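PDB 3OC9: UDP-N-acetylglucosamine pyrophosphorylase from Entamoeba histolytica, which probably catalyses the uridylyl transfer from UTP to N-acetyl-alpha-D-glucosamine 1-phosphate that yields UDP-N-acetyl-alpha-D-glucosamine and diphosphate. Local coordinates for residues A[101-106]-A[150-155]; A[360-363]-A[368-371]. One frame throughout, in Å; residues are numbered along the deposited sequence. Where two conformers were deposited one is given.

Interaction 1 (A[101-106]-A[150-155]); sequences NEETIE and PYMAPN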
# COMPACT_ATOMS: atom_id res chain seq x y z
N ASN A 101 -16.16 4.99 0.60
CA ASN A 101 -17.54 4.52 0.32
C ASN A 101 -18.56 5.57 0.78
O ASN A 101 -18.19 6.58 1.38
CB ASN A 101 -17.79 3.13 0.95
CG ASN A 101 -17.67 3.13 2.47
OD1 ASN A 101 -18.46 3.79 3.17
ND2 ASN A 101 -16.69 2.41 3.00
N GLU A 102 -19.85 5.35 0.47
CA GLU A 102 -20.89 6.32 0.86
C GLU A 102 -20.98 6.61 2.37
O GLU A 102 -21.38 7.72 2.76
CB GLU A 102 -22.27 5.91 0.30
N GLU A 103 -20.63 5.64 3.21
CA GLU A 103 -20.73 5.80 4.67
C GLU A 103 -19.62 6.67 5.29
O GLU A 103 -19.82 7.25 6.38
CB GLU A 103 -20.75 4.44 5.38
CG GLU A 103 -22.02 3.60 5.17
CD GLU A 103 -22.00 2.26 5.92
OE1 GLU A 103 -21.03 1.95 6.65
OE2 GLU A 103 -22.98 1.50 5.78
N THR A 104 -18.48 6.78 4.61
CA THR A 104 -17.31 7.44 5.20
C THR A 104 -16.75 8.63 4.41
O THR A 104 -15.89 9.37 4.92
CB THR A 104 -16.13 6.45 5.45
OG1 THR A 104 -15.68 5.93 4.19
CG2 THR A 104 -16.55 5.30 6.37
N ILE A 105 -17.23 8.86 3.19
CA ILE A 105 -16.69 9.93 2.33
C ILE A 105 -16.74 11.37 2.91
O ILE A 105 -15.77 12.15 2.78
CB ILE A 105 -17.26 9.84 0.86
CG1 ILE A 105 -16.54 10.81 -0.08
CG2 ILE A 105 -18.81 10.03 0.84
CD1 ILE A 105 -16.56 10.41 -1.56
N GLU A 106 -17.84 11.73 3.57
CA GLU A 106 -17.95 13.08 4.15
C GLU A 106 -16.93 13.31 5.29
O GLU A 106 -16.29 14.38 5.36
CB GLU A 106 -19.39 13.38 4.61
CG GLU A 106 -19.57 14.77 5.22
CD GLU A 106 -20.99 15.05 5.75
OE1 GLU A 106 -21.95 14.35 5.36
OE2 GLU A 106 -21.15 15.99 6.57
N PRO A 150 -30.23 -2.28 6.77
CA PRO A 150 -29.28 -3.41 6.69
C PRO A 150 -27.84 -3.08 7.12
O PRO A 150 -27.39 -1.94 6.92
CB PRO A 150 -29.29 -3.76 5.19
CG PRO A 150 -30.60 -3.23 4.66
CD PRO A 150 -30.84 -1.97 5.46
N TYR A 151 -27.11 -4.06 7.68
CA TYR A 151 -25.64 -3.94 7.78
C TYR A 151 -25.05 -4.04 6.37
O TYR A 151 -25.43 -4.91 5.59
CB TYR A 151 -25.03 -5.03 8.68
CG TYR A 151 -25.12 -4.76 10.17
CD1 TYR A 151 -24.39 -3.72 10.76
CD2 TYR A 151 -25.92 -5.55 11.00
CE1 TYR A 151 -24.47 -3.45 12.13
CE2 TYR A 151 -26.00 -5.29 12.39
CZ TYR A 151 -25.28 -4.25 12.94
OH TYR A 151 -25.35 -3.99 14.30
N MET A 152 -24.13 -3.13 6.04
CA MET A 152 -23.54 -3.06 4.69
C MET A 152 -22.01 -3.20 4.74
O MET A 152 -21.39 -2.84 5.75
CB MET A 152 -23.89 -1.71 4.04
CG MET A 152 -25.40 -1.40 3.96
SD MET A 152 -26.31 -2.37 2.75
CE MET A 152 -25.55 -1.90 1.19
N ALA A 153 -21.42 -3.73 3.66
CA ALA A 153 -19.95 -3.82 3.55
C ALA A 153 -19.46 -3.48 2.12
O ALA A 153 -20.17 -3.70 1.16
CB ALA A 153 -19.46 -5.22 3.98
N PRO A 154 -18.22 -2.94 2.00
CA PRO A 154 -17.64 -2.72 0.66
C PRO A 154 -17.53 -4.01 -0.17
O PRO A 154 -17.45 -5.11 0.40
CB PRO A 154 -16.24 -2.17 0.97
CG PRO A 154 -16.26 -1.74 2.40
CD PRO A 154 -17.25 -2.65 3.07
N ASN A 155 -17.52 -3.87 -1.50
CA ASN A 155 -17.49 -5.04 -2.40
C ASN A 155 -16.12 -5.74 -2.56
O ASN A 155 -16.01 -6.67 -3.37
CB ASN A 155 -18.11 -4.70 -3.78
CG ASN A 155 -17.33 -3.61 -4.54
OD1 ASN A 155 -16.29 -3.13 -4.10
ND2 ASN A 155 -17.86 -3.20 -5.69
O HOH W 1 -23.46 -0.70 7.79
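Glu103 lays the end of its carboxylate against the side chain of Met152, OE2 of Glu103 standing 3.8 Å from CB of Met152, and the two side chains cross at about a right angle. The glutamate spans the gap because its chain is extended beyond CG (chi2 -179°), whereas the methionine folds back at chi2 and chi3 and carries its sulfur away from the acid. What polar linkage there is runs through a water: it donates to OE2 of Glu103 at 3.0 Å and accepts from the backbone N of Met152 at 3.1 Å. A second, looser touch brings ND2 of Asn101 to 4.2 Å from CG of Pro154. The other end of the same amide works within its own loop, where OD1 of Asn101 takes the N-H of Glu103 at 2.9 Å, in the carbonyl plane although the N-H is well off straight, closing an Asx turn. The backbone O of Asn101 accepts from both Thr104 N and Ile105 N, so the turn leads directly into helix 105-114. Met132 of strand 125-134 touches both Asn101 and Glu103. The contact therefore joins a strand-to-helix turn, following a parallel strand of the central mixed sheet, to strand 149-154, the antiparallel neighbour of strand 125-134, within the nucleotidyltransferase fold of the GT-A clan.

Interaction 2 (A[360-363]-A[368-371]); sequences YYLK and IVDD
Val369 is the residue on which this contact turns, pointing toward the last turn of helix 347-364 and meeting two consecutive helix residues. On the packed side its CG2 lies 4.0 Å from CB of buried Leu362, an apolar touch made close to the helix backbone. With chi1 at -179°, CG1 of Val369 stands opposite its own backbone N, which places CG2 beside that N and facing the helix. On the solvent side the partner is exposed Lys363, whose chain, extended beyond CG, crosses the valine at about a right angle. Its aliphatic part does the touching: CE of Lys363 is 4.0 Å from CB of Val369, and CG of Lys363 is 4.2 Å from CG2 of Val369. The ammonium group reaches past the valine toward Asp371, but NZ of Lys363 remains 5.7 Å from OD2 of Asp371, too far for a salt bridge, so any attraction between the charges is probably diffuse. Leu362 also touches Ile398. The contact closes a helix-loop-strand connection in the C-terminal part of the chain: helix 347-364 ends, and after a short loop strand 368-370 packs back on the helix's last turn and pairs in parallel with strand 397-399.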
# COMPACT_ATOMS: atom_id res chain seq x y z
N TYR A 360 20.77 3.79 9.47
CA TYR A 360 21.37 3.33 8.21
C TYR A 360 21.56 4.46 7.19
O TYR A 360 22.64 4.58 6.59
CB TYR A 360 20.57 2.13 7.63
CG TYR A 360 20.93 1.72 6.19
CD1 TYR A 360 21.98 0.83 5.93
CD2 TYR A 360 20.22 2.22 5.09
CE1 TYR A 360 22.31 0.46 4.62
CE2 TYR A 360 20.55 1.86 3.77
CZ TYR A 360 21.59 0.98 3.55
OH TYR A 360 21.93 0.60 2.26
N TYR A 361 20.54 5.30 6.98
CA TYR A 361 20.62 6.41 6.01
C TYR A 361 21.68 7.46 6.44
O TYR A 361 22.47 7.97 5.61
CB TYR A 361 19.24 7.05 5.78
CG TYR A 361 18.30 6.27 4.84
CD1 TYR A 361 18.80 5.50 3.77
CD2 TYR A 361 16.90 6.36 5.00
CE1 TYR A 361 17.92 4.79 2.89
CE2 TYR A 361 16.01 5.66 4.12
CZ TYR A 361 16.54 4.89 3.07
OH TYR A 361 15.68 4.19 2.21
N LEU A 362 21.72 7.78 7.73
CA LEU A 362 22.76 8.69 8.26
C LEU A 362 24.19 8.19 7.99
O LEU A 362 25.05 8.98 7.59
CB LEU A 362 22.55 8.98 9.75
CG LEU A 362 21.47 10.00 10.15
CD1 LEU A 362 21.14 9.93 11.66
CD2 LEU A 362 21.82 11.45 9.73
N LYS A 363 24.43 6.90 8.19
CA LYS A 363 25.74 6.28 7.92
C LYS A 363 26.09 6.23 6.43
O LYS A 363 27.26 6.39 6.05
CB LYS A 363 25.82 4.88 8.55
CG LYS A 363 25.77 4.87 10.09
CD LYS A 363 25.73 3.44 10.63
CE LYS A 363 25.52 3.45 12.15
NZ LYS A 363 25.34 2.08 12.73
N ILE A 368 28.81 9.52 11.53
CA ILE A 368 29.12 8.52 12.56
C ILE A 368 28.03 8.59 13.62
O ILE A 368 27.74 9.66 14.14
CB ILE A 368 30.53 8.76 13.21
CG1 ILE A 368 31.64 8.65 12.15
CG2 ILE A 368 30.80 7.77 14.35
CD1 ILE A 368 31.88 9.96 11.36
N VAL A 369 27.40 7.45 13.93
CA VAL A 369 26.25 7.42 14.86
C VAL A 369 26.54 6.63 16.13
O VAL A 369 26.96 5.46 16.08
CB VAL A 369 24.95 6.88 14.16
CG1 VAL A 369 23.76 6.89 15.13
CG2 VAL A 369 24.61 7.70 12.93
N ASP A 370 26.30 7.27 17.27
CA ASP A 370 26.53 6.70 18.60
C ASP A 370 25.18 6.43 19.28
O ASP A 370 24.51 7.37 19.71
CB ASP A 370 27.39 7.69 19.40
CG ASP A 370 27.61 7.27 20.86
OD1 ASP A 370 27.05 6.26 21.32
OD2 ASP A 370 28.37 7.99 21.56
N ASP A 371 24.80 5.15 19.38
CA ASP A 371 23.48 4.77 19.95
C ASP A 371 23.51 4.19 21.38
O ASP A 371 22.56 3.55 21.82
CB ASP A 371 22.68 3.87 18.98
CG ASP A 371 23.31 2.48 18.77
OD1 ASP A 371 24.25 2.11 19.50
OD2 ASP A 371 22.85 1.74 17.87

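Overall arrangement
As a worked pair, these contacts illustrate how local chemistry follows location. Their centres lie 46 Å apart on opposite sides of the chain's centre, and they share no helix or strand. Interaction 1 is a surface contact between the turn leading into helix 105-114 and a strand of the large mixed sheet, segments 44 residues apart at their closest ends; it buries 106 Å² and depends on a carboxylate, a water and loose van der Waals touches. Interaction 2 joins segments only five residues apart in the C-terminal part of the chain, beside a separate two-stranded sheet. Partly buried, it covers 153 Å² and is almost wholly aliphatic. Neither has a direct hydrogen bond across its segments.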